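Local coordinates for GphF Dehydratase 1 (Archangium violaceum, PDB 6MBH), which is an isomerase-inactive variant of a polyketide synthase dehydratase domain that probably removes water from a beta-hydroxyacyl intermediate in gephyronic acid assembly, at residues R64-N69 against I128-L133; V81-V86 against A119-A124; H256-T261 against L282-K287. All blocks are in the same frame, centred on the assembly; numbering follows the deposited sequence.

Contact 1: residues R64-N69 against I128-L133; sequences RLLPGN and IARRQL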
loop_
_atom_site.group_PDB
_atom_site.type_symbol
_atom_site.label_atom_id
_atom_site.label_comp_id
_atom_site.label_asym_id
_atom_site.label_seq_id
_atom_site.Cartn_x
_atom_site.Cartn_y
_atom_site.Cartn_z
ATOM N N ARG A 64 12.647 -12.001 0.388
ATOM C CA ARG A 64 13.092 -13.105 1.240
ATOM C C ARG A 64 13.039 -14.466 0.560
ATOM O O ARG A 64 13.846 -15.355 0.921
ATOM C CB ARG A 64 12.254 -13.126 2.538
ATOM C CG ARG A 64 12.595 -11.921 3.478
ATOM C CD ARG A 64 11.477 -11.590 4.517
ATOM N NE ARG A 64 11.949 -10.510 5.390
ATOM C CZ ARG A 64 11.995 -9.219 5.042
ATOM N NH1 ARG A 64 11.625 -8.824 3.819
ATOM N NH2 ARG A 64 12.438 -8.306 5.899
ATOM N N LEU A 65 12.110 -14.684 -0.376
ATOM C CA LEU A 65 11.948 -15.986 -1.007
ATOM C C LEU A 65 12.741 -16.138 -2.297
ATOM O O LEU A 65 13.059 -17.263 -2.702
ATOM C CB LEU A 65 10.474 -16.225 -1.325
ATOM C CG LEU A 65 9.555 -16.338 -0.086
ATOM C CD1 LEU A 65 8.141 -16.541 -0.523
ATOM C CD2 LEU A 65 9.936 -17.518 0.848
ATOM N N LEU A 66 13.019 -15.045 -2.974
ATOM C CA LEU A 66 13.563 -15.141 -4.340
ATOM C C LEU A 66 15.024 -14.713 -4.342
ATOM O O LEU A 66 15.362 -13.711 -3.717
ATOM C CB LEU A 66 12.761 -14.245 -5.300
ATOM C CG LEU A 66 11.264 -14.591 -5.425
ATOM C CD1 LEU A 66 10.544 -13.677 -6.416
ATOM C CD2 LEU A 66 11.112 -16.072 -5.820
ATOM N N PRO A 67 15.908 -15.444 -4.993
ATOM C CA PRO A 67 17.324 -15.145 -4.851
ATOM C C PRO A 67 17.671 -13.948 -5.707
ATOM O O PRO A 67 16.957 -13.583 -6.647
ATOM C CB PRO A 67 18.014 -16.426 -5.324
ATOM C CG PRO A 67 17.052 -17.038 -6.216
ATOM C CD PRO A 67 15.701 -16.737 -5.661
ATOM N N GLY A 68 18.732 -13.274 -5.302
ATOM C CA GLY A 68 19.156 -12.132 -6.073
ATOM C C GLY A 68 20.050 -11.209 -5.296
ATOM O O GLY A 68 20.112 -11.229 -4.067
ATOM N N ASN A 69 20.735 -10.355 -6.050
ATOM C CA ASN A 69 21.479 -9.264 -5.455
ATOM C C ASN A 69 20.552 -8.223 -4.817
ATOM O O ASN A 69 19.395 -8.021 -5.218
ATOM C CB ASN A 69 22.359 -8.583 -6.523
ATOM C CG ASN A 69 23.534 -9.434 -6.914
ATOM O OD1 ASN A 69 24.112 -10.088 -6.058
ATOM N ND2 ASN A 69 23.951 -9.407 -8.225
ATOM N N ILE A 128 4.835 -12.853 -7.324
ATOM C CA ILE A 128 6.063 -12.116 -6.983
ATOM C C ILE A 128 7.172 -12.487 -7.948
ATOM O O ILE A 128 7.213 -13.602 -8.477
ATOM C CB ILE A 128 6.546 -12.365 -5.533
ATOM C CG1 ILE A 128 6.623 -13.901 -5.262
ATOM C CG2 ILE A 128 5.713 -11.561 -4.512
ATOM C CD1 ILE A 128 7.288 -14.236 -3.941
ATOM N N ALA A 129 8.107 -11.543 -8.148
ATOM C CA ALA A 129 9.234 -11.748 -9.050
ATOM C C ALA A 129 10.357 -10.827 -8.615
ATOM O O ALA A 129 10.160 -9.955 -7.762
ATOM C CB ALA A 129 8.877 -11.495 -10.530
ATOM N N ARG A 130 11.547 -11.036 -9.222
ATOM C CA ARG A 130 12.608 -10.054 -9.015
ATOM C C ARG A 130 13.550 -10.093 -10.208
ATOM O O ARG A 130 13.721 -11.138 -10.837
ATOM C CB ARG A 130 13.307 -10.278 -7.640
ATOM C CG ARG A 130 14.225 -11.408 -7.465
ATOM C CD ARG A 130 14.683 -11.422 -6.001
ATOM N NE ARG A 130 15.715 -10.430 -5.671
ATOM C CZ ARG A 130 16.195 -10.215 -4.445
ATOM N NH1 ARG A 130 15.745 -10.909 -3.412
ATOM N NH2 ARG A 130 17.104 -9.274 -4.236
ATOM N N ARG A 131 14.118 -8.939 -10.559
ATOM C CA ARG A 131 14.918 -8.917 -11.784
ATOM C C ARG A 131 16.020 -7.888 -11.632
ATOM O O ARG A 131 15.852 -6.924 -10.926
ATOM C CB ARG A 131 14.051 -8.607 -13.018
ATOM C CG ARG A 131 14.282 -9.556 -14.215
ATOM C CD ARG A 131 13.621 -10.936 -14.001
ATOM N NE ARG A 131 12.151 -10.869 -13.958
ATOM C CZ ARG A 131 11.352 -11.851 -13.523
ATOM N NH1 ARG A 131 11.862 -12.995 -13.067
ATOM N NH2 ARG A 131 10.034 -11.690 -13.538
ATOM N N GLN A 132 17.161 -8.118 -12.256
ATOM C CA GLN A 132 18.211 -7.109 -12.312
ATOM C C GLN A 132 17.869 -6.219 -13.486
ATOM O O GLN A 132 17.977 -6.638 -14.643
ATOM C CB GLN A 132 19.573 -7.773 -12.483
ATOM C CG GLN A 132 19.565 -8.947 -13.519
ATOM C CD GLN A 132 20.891 -9.733 -13.647
ATOM O OE1 GLN A 132 21.733 -9.480 -14.561
ATOM N NE2 GLN A 132 21.065 -10.715 -12.764
ATOM N N LEU A 133 17.461 -5.008 -13.207
ATOM C CA LEU A 133 17.043 -4.096 -14.262
ATOM C C LEU A 133 18.204 -3.159 -14.554
ATOM O O LEU A 133 19.219 -3.151 -13.851
ATOM C CB LEU A 133 15.753 -3.340 -13.868
ATOM C CG LEU A 133 14.460 -4.200 -13.685
ATOM C CD1 LEU A 133 13.177 -3.390 -13.536
ATOM C CD2 LEU A 133 14.290 -5.288 -14.738
HETATM O O HOH W 1 18.946 -9.484 -1.789
#
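The guanidinium of R130 lies with one face against the backbone of P67-N69: G68 CA stands 3.7 Å above that face, offset toward the rim, and G68 O and P67 C lie over it too. N69 O comes to the edge, near the plane, and L66 O approaches obliquely. Two weak, bent hydrogen bonds result, from R130 NH1 to L66 O (2.8 Å) and from R130 NH2 to N69 O (2.8 Å). A water also joins R130 NH2 to G68 O. With CG between the backbone N and the carbonyl carbon (chi1 74°) and a bend at chi3 (-78°), R130 lays its CD against L66 CB at 3.5 Å and turns its head along the carbonyls. G68, without a side chain, lets the backbone come this close to R130. A leucine in place of R130 would probably leave L66 O and N69 O without these donors and the turn less firmly held to the strand. Deeper in, L66 CD1 rests on A129 CA at 3.5 Å, and L65 CD1 meets I128 CD1 at 4.2 Å. D72 lies at the end of a long, weak ion pair with R130 NE. The contact fastens the chain to strand 121-131 where helix 52-65, probably the central helix that the sheet wraps in a hotdog fold, comes to its end.

Contact 2: residues V81-V86 against A119-A124; sequences VWSPLV and AWTRHA
H123 and S83 meet through a short, bent hydrogen bond, ND1 to O at 2.6 Å with 134° at the hydrogen. S83 O lies close to the plane of the imidazole, and ND1 sits in the carbonyl plane. With CG beside the backbone N, chi1 of -61° brings the ring back toward 81-86 although its CB sets out the other way. Over its face comes L85 CB, 4.1 Å from the ring centroid, in a CH-pi contact, the two side chains crossing at about a right angle; S108 OG holds the far nitrogen, NE2.

W82 packs in another manner. Its CG lies between the backbone N and the carbonyl carbon (chi1 59°), which brings the indole alongside the opposing strand, with H123 O 3.9 Å above one face near the rim. The benzo edge points at R122; ring and guanidinium planes are 82° apart, an edge set against a flat face, though the closeness of R122 NE to W82 CZ2 is doubtful in detail. A water accepts from W82 NE1 and donates to R122 O.

The backbones are joined by W82 N to H123 O, 2.9 Å, and next to it V81 and A124 form an antiparallel non-hydrogen-bonded pair, V81 CG2 lying 4.3 Å from A124 CB. Y54 of helix 52-65 touches both of these residues. H123 and A124 together face I106 as a classic beta bulge.

Chemically, the histidine works as a fixed connector: ND1 must carry a proton to serve S83 O, and with both ring nitrogens bonded and L85 over a face, its rotation is set, tying the turn after strand 73-81 to strand 121-131.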
loop_
_atom_site.group_PDB
_atom_site.type_symbol
_atom_site.label_atom_id
_atom_site.label_comp_id
_atom_site.label_asym_id
_atom_site.label_seq_id
_atom_site.Cartn_x
_atom_site.Cartn_y
_atom_site.Cartn_z
ATOM N N VAL A 81 -6.835 -7.208 -3.999
ATOM C CA VAL A 81 -7.105 -7.057 -2.574
ATOM C C VAL A 81 -8.602 -7.149 -2.395
ATOM O O VAL A 81 -9.358 -6.668 -3.241
ATOM C CB VAL A 81 -6.596 -5.708 -2.016
ATOM C CG1 VAL A 81 -7.328 -5.409 -0.696
ATOM C CG2 VAL A 81 -5.111 -5.748 -1.815
ATOM N N TRP A 82 -9.051 -7.806 -1.330
ATOM C CA TRP A 82 -10.475 -7.666 -1.028
ATOM C C TRP A 82 -10.745 -7.991 0.433
ATOM O O TRP A 82 -9.828 -8.142 1.251
ATOM C CB TRP A 82 -11.303 -8.560 -1.937
ATOM C CG TRP A 82 -10.915 -9.936 -1.788
ATOM C CD1 TRP A 82 -11.536 -10.873 -1.023
ATOM C CD2 TRP A 82 -9.809 -10.591 -2.414
ATOM N NE1 TRP A 82 -10.884 -12.072 -1.141
ATOM C CE2 TRP A 82 -9.817 -11.915 -1.991
ATOM C CE3 TRP A 82 -8.817 -10.185 -3.303
ATOM C CZ2 TRP A 82 -8.874 -12.833 -2.430
ATOM C CZ3 TRP A 82 -7.889 -11.098 -3.721
ATOM C CH2 TRP A 82 -7.916 -12.393 -3.292
ATOM N N SER A 83 -12.000 -8.038 0.758
ATOM C CA SER A 83 -12.433 -8.409 2.091
ATOM C C SER A 83 -11.693 -7.600 3.148
ATOM O O SER A 83 -10.744 -8.102 3.757
ATOM C CB SER A 83 -12.217 -9.904 2.283
ATOM O OG SER A 83 -12.962 -10.340 3.365
ATOM N N PRO A 84 -12.092 -6.355 3.385
ATOM C CA PRO A 84 -11.406 -5.531 4.382
ATOM C C PRO A 84 -11.324 -6.209 5.754
ATOM O O PRO A 84 -12.315 -6.757 6.274
ATOM C CB PRO A 84 -12.256 -4.262 4.419
ATOM C CG PRO A 84 -12.909 -4.217 3.103
ATOM C CD PRO A 84 -13.236 -5.650 2.799
ATOM N N LEU A 85 -10.107 -6.237 6.303
ATOM C CA LEU A 85 -9.869 -6.775 7.639
ATOM C C LEU A 85 -10.202 -5.710 8.674
ATOM O O LEU A 85 -9.463 -4.707 8.792
ATOM C CB LEU A 85 -8.413 -7.234 7.764
ATOM C CG LEU A 85 -8.170 -7.815 9.181
ATOM C CD1 LEU A 85 -9.183 -8.882 9.482
ATOM C CD2 LEU A 85 -6.712 -8.344 9.229
ATOM N N VAL A 86 -11.291 -5.930 9.439
ATOM C CA VAL A 86 -11.644 -5.062 10.549
ATOM C C VAL A 86 -10.897 -5.533 11.788
ATOM O O VAL A 86 -10.962 -6.721 12.142
ATOM C CB VAL A 86 -13.159 -5.067 10.806
ATOM C CG1 VAL A 86 -13.491 -4.253 12.041
ATOM C CG2 VAL A 86 -13.882 -4.553 9.591
ATOM N N ALA A 119 -10.637 -21.340 9.308
ATOM C CA ALA A 119 -10.738 -20.115 10.089
ATOM C C ALA A 119 -9.994 -18.936 9.461
ATOM O O ALA A 119 -9.998 -17.834 10.018
ATOM C CB ALA A 119 -10.183 -20.364 11.481
ATOM N N TRP A 120 -9.337 -19.143 8.334
ATOM C CA TRP A 120 -8.579 -18.080 7.691
ATOM C C TRP A 120 -9.416 -17.411 6.605
ATOM O O TRP A 120 -10.046 -18.102 5.804
ATOM C CB TRP A 120 -7.296 -18.655 7.114
ATOM C CG TRP A 120 -6.430 -19.204 8.132
ATOM C CD1 TRP A 120 -6.475 -20.461 8.689
ATOM C CD2 TRP A 120 -5.317 -18.537 8.713
ATOM N NE1 TRP A 120 -5.458 -20.589 9.599
ATOM C CE2 TRP A 120 -4.725 -19.428 9.623
ATOM C CE3 TRP A 120 -4.776 -17.265 8.564
ATOM C CZ2 TRP A 120 -3.607 -19.074 10.375
ATOM C CZ3 TRP A 120 -3.686 -16.916 9.311
ATOM C CH2 TRP A 120 -3.094 -17.809 10.175
ATOM N N THR A 121 -9.460 -16.077 6.629
ATOM C CA THR A 121 -10.107 -15.237 5.620
ATOM C C THR A 121 -9.076 -14.703 4.618
ATOM O O THR A 121 -8.079 -14.105 5.024
ATOM C CB THR A 121 -10.799 -14.043 6.271
ATOM O OG1 THR A 121 -11.824 -14.503 7.142
ATOM C CG2 THR A 121 -11.408 -13.151 5.216
ATOM N N ARG A 122 -9.367 -14.819 3.323
ATOM C CA ARG A 122 -8.417 -14.359 2.300
ATOM C C ARG A 122 -8.582 -12.866 2.012
ATOM O O ARG A 122 -9.705 -12.379 1.818
ATOM C CB ARG A 122 -8.589 -15.136 1.003
ATOM C CG ARG A 122 -7.438 -14.918 -0.009
ATOM C CD ARG A 122 -7.549 -15.901 -1.185
ATOM N NE ARG A 122 -8.791 -15.701 -1.934
ATOM C CZ ARG A 122 -9.016 -16.142 -3.174
ATOM N NH1 ARG A 122 -8.078 -16.823 -3.834
ATOM N NH2 ARG A 122 -10.180 -15.892 -3.756
ATOM N N HIS A 123 -7.461 -12.153 1.967
ATOM C CA HIS A 123 -7.408 -10.715 1.745
ATOM C C HIS A 123 -6.635 -10.324 0.485
ATOM O O HIS A 123 -6.903 -9.226 -0.067
ATOM C CB HIS A 123 -6.769 -10.016 2.951
ATOM C CG HIS A 123 -7.544 -10.221 4.220
ATOM N ND1 HIS A 123 -8.846 -9.776 4.364
ATOM C CD2 HIS A 123 -7.226 -10.848 5.385
ATOM C CE1 HIS A 123 -9.309 -10.144 5.556
ATOM N NE2 HIS A 123 -8.342 -10.785 6.200
ATOM N N ALA A 124 -5.676 -11.159 0.019
ATOM C CA ALA A 124 -4.884 -10.687 -1.140
ATOM C C ALA A 124 -4.263 -11.875 -1.883
ATOM O O ALA A 124 -4.026 -12.935 -1.297
ATOM C CB ALA A 124 -3.787 -9.694 -0.722
HETATM O O HOH W 2 -12.015 -13.622 1.434
#

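Contact 3: residues H256-T261 against L282-K287; sequences HNQTHT and LKRASK
R284 meets N257 and Q258 at the open end of a beta hairpin, strands 259-267 and 273-284, in the second of the two hotdog-family regions of this dehydratase. The first bridge is T259 with K283, a non-hydrogen-bonded pair with both side chains on the same face and T259 CG2 3.8 Å from K283 CG. Next in, H260 and L282 form an antiparallel hydrogen-bonded pair, in which H260 N gives to L282 O (2.9 Å) and L282 N to H260 O (2.8 Å). At the open end itself, Q258 O accepts from R284 N at 3.0 Å, and its neighbour N257 O accepts a hydrogen bond from R284 NE at 2.9 Å, nearly in line with its own C=O bond and at the edge of the guanidinium. R284 thus binds, by backbone and side chain, the two residues that precede strand 259-267.

The buried head of R284 has its remaining donors satisfied elsewhere: NH2 makes a salt bridge to E218 and also bonds to S219 O, while NH1 bonds to E222 O. E218 further accepts from N257 N and is hydrogen-bonded to H260 NE2, so one carboxylate gathers three residues of the contact; N257 OD1 is bonded to S253 N. On the opposite face of the pairing from T259 and K283, L282 packs against helix 200-214.

An extended chain from CG to NE, with CG beside the backbone N (chi1 -79°), brings the guanidinium alongside H256. The two planes lie 9° apart, and H256 CE1 stands 3.3 Å above the guanidinium face of R284, toward its rim.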
loop_
_atom_site.group_PDB
_atom_site.type_symbol
_atom_site.label_atom_id
_atom_site.label_comp_id
_atom_site.label_asym_id
_atom_site.label_seq_id
_atom_site.Cartn_x
_atom_site.Cartn_y
_atom_site.Cartn_z
ATOM N N HIS A 256 -19.481 11.768 -10.639
ATOM C CA HIS A 256 -19.464 10.732 -9.600
ATOM C C HIS A 256 -19.161 9.390 -10.252
ATOM O O HIS A 256 -19.932 8.941 -11.109
ATOM C CB HIS A 256 -20.797 10.683 -8.826
ATOM C CG HIS A 256 -20.793 9.776 -7.628
ATOM N ND1 HIS A 256 -20.381 10.192 -6.375
ATOM C CD2 HIS A 256 -21.172 8.480 -7.482
ATOM C CE1 HIS A 256 -20.508 9.195 -5.511
ATOM N NE2 HIS A 256 -20.976 8.140 -6.158
ATOM N N ASN A 257 -18.063 8.747 -9.845
ATOM C CA ASN A 257 -17.614 7.475 -10.415
ATOM C C ASN A 257 -17.641 6.360 -9.386
ATOM O O ASN A 257 -17.354 6.599 -8.215
ATOM C CB ASN A 257 -16.180 7.611 -10.943
ATOM C CG ASN A 257 -16.130 8.519 -12.140
ATOM O OD1 ASN A 257 -16.468 8.094 -13.252
ATOM N ND2 ASN A 257 -15.761 9.779 -11.926
ATOM N N GLN A 258 -17.940 5.122 -9.823
ATOM C CA GLN A 258 -17.699 4.005 -8.908
ATOM C C GLN A 258 -16.225 3.585 -8.884
ATOM O O GLN A 258 -15.783 3.023 -7.886
ATOM C CB GLN A 258 -18.561 2.785 -9.257
ATOM C CG GLN A 258 -20.075 2.961 -9.004
ATOM C CD GLN A 258 -20.364 3.519 -7.605
ATOM O OE1 GLN A 258 -19.998 2.919 -6.584
ATOM N NE2 GLN A 258 -21.024 4.680 -7.559
ATOM N N THR A 259 -15.460 3.818 -9.958
ATOM C CA THR A 259 -14.066 3.356 -10.000
ATOM C C THR A 259 -13.164 4.427 -10.601
ATOM O O THR A 259 -13.622 5.353 -11.284
ATOM C CB THR A 259 -13.906 2.075 -10.825
ATOM O OG1 THR A 259 -14.314 2.345 -12.171
ATOM C CG2 THR A 259 -14.806 0.947 -10.233
ATOM N N HIS A 260 -11.867 4.293 -10.306
ATOM C CA HIS A 260 -10.815 5.061 -10.966
ATOM C C HIS A 260 -9.592 4.173 -11.194
ATOM O O HIS A 260 -9.405 3.146 -10.524
ATOM C CB HIS A 260 -10.401 6.276 -10.106
ATOM C CG HIS A 260 -11.338 7.431 -10.215
ATOM N ND1 HIS A 260 -11.439 8.205 -11.352
ATOM C CD2 HIS A 260 -12.227 7.944 -9.326
ATOM C CE1 HIS A 260 -12.358 9.139 -11.164
ATOM N NE2 HIS A 260 -12.857 9.000 -9.946
ATOM N N THR A 261 -8.719 4.600 -12.108
ATOM C CA THR A 261 -7.445 3.919 -12.337
ATOM C C THR A 261 -6.345 4.964 -12.349
ATOM O O THR A 261 -6.532 6.036 -12.934
ATOM C CB THR A 261 -7.407 3.164 -13.691
ATOM O OG1 THR A 261 -8.602 2.363 -13.862
ATOM C CG2 THR A 261 -6.156 2.282 -13.857
ATOM N N LEU A 282 -9.057 1.535 -8.219
ATOM C CA LEU A 282 -9.742 2.082 -7.050
ATOM C C LEU A 282 -11.248 1.922 -7.209
ATOM O O LEU A 282 -11.781 2.132 -8.302
ATOM C CB LEU A 282 -9.437 3.573 -6.872
ATOM C CG LEU A 282 -7.950 3.946 -6.751
ATOM C CD1 LEU A 282 -7.841 5.433 -6.642
ATOM C CD2 LEU A 282 -7.361 3.287 -5.485
ATOM N N LYS A 283 -11.933 1.605 -6.097
ATOM C CA LYS A 283 -13.373 1.377 -6.172
ATOM C C LYS A 283 -14.021 1.854 -4.879
ATOM O O LYS A 283 -13.470 1.649 -3.803
ATOM C CB LYS A 283 -13.699 -0.103 -6.394
ATOM C CG LYS A 283 -15.193 -0.341 -6.678
ATOM C CD LYS A 283 -15.523 -1.812 -6.656
ATOM C CE LYS A 283 -17.042 -2.062 -6.799
ATOM N NZ LYS A 283 -17.467 -2.230 -8.231
ATOM N N ARG A 284 -15.158 2.526 -4.998
ATOM C CA ARG A 284 -15.832 3.024 -3.801
ATOM C C ARG A 284 -16.285 1.860 -2.911
ATOM O O ARG A 284 -16.830 0.855 -3.399
ATOM C CB ARG A 284 -17.035 3.907 -4.202
ATOM C CG ARG A 284 -16.621 5.329 -4.630
ATOM C CD ARG A 284 -17.835 6.184 -4.928
ATOM N NE ARG A 284 -17.487 7.505 -5.445
ATOM C CZ ARG A 284 -17.154 8.550 -4.671
ATOM N NH1 ARG A 284 -17.130 8.429 -3.350
ATOM N NH2 ARG A 284 -16.889 9.724 -5.205
ATOM N N ALA A 285 -16.044 1.988 -1.603
ATOM C CA ALA A 285 -16.423 0.942 -0.640
ATOM C C ALA A 285 -17.798 1.219 -0.010
ATOM O O ALA A 285 -18.044 2.294 0.549
ATOM C CB ALA A 285 -15.347 0.833 0.445
ATOM N N SER A 286 -18.695 0.256 -0.091
ATOM C CA SER A 286 -19.947 0.347 0.650
ATOM C C SER A 286 -19.731 -0.062 2.096
ATOM O O SER A 286 -18.917 -0.944 2.384
ATOM C CB SER A 286 -20.996 -0.577 0.058
ATOM O OG SER A 286 -22.158 -0.603 0.869
ATOM N N LYS A 287 -20.524 0.546 2.996
ATOM C CA LYS A 287 -20.569 0.140 4.402
ATOM C C LYS A 287 -21.214 -1.228 4.582
ATOM O O LYS A 287 -20.925 -1.931 5.575
ATOM C CB LYS A 287 -21.348 1.195 5.226
ATOM C CG LYS A 287 -21.306 1.011 6.723
ATOM C CD LYS A 287 -21.854 2.256 7.441
ATOM C CE LYS A 287 -21.817 2.098 8.975
ATOM N NZ LYS A 287 -22.320 0.778 9.505
#

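From the N terminus, the chain leaves helix 52-65 through 64-69, passes along strand 73-81 into 81-86 and, after strands 93-100 and 103-109, comes back on strand 121-131. There 119-124 first closes contact 2, tying the turn after strand 73-81 to the start of strand 121-131; 128-133 then closes contact 1 round the outside, joining the end of helix 52-65 to that strand's later part, so the smaller loop sits within the larger. Their centres are 26 Å apart. Contact 3 follows in series, joining two strands of a local hairpin in the later hotdog region. It lies across the chain's centre from contact 1, while its nearest atoms are about 6 Å from contact 2, without touching.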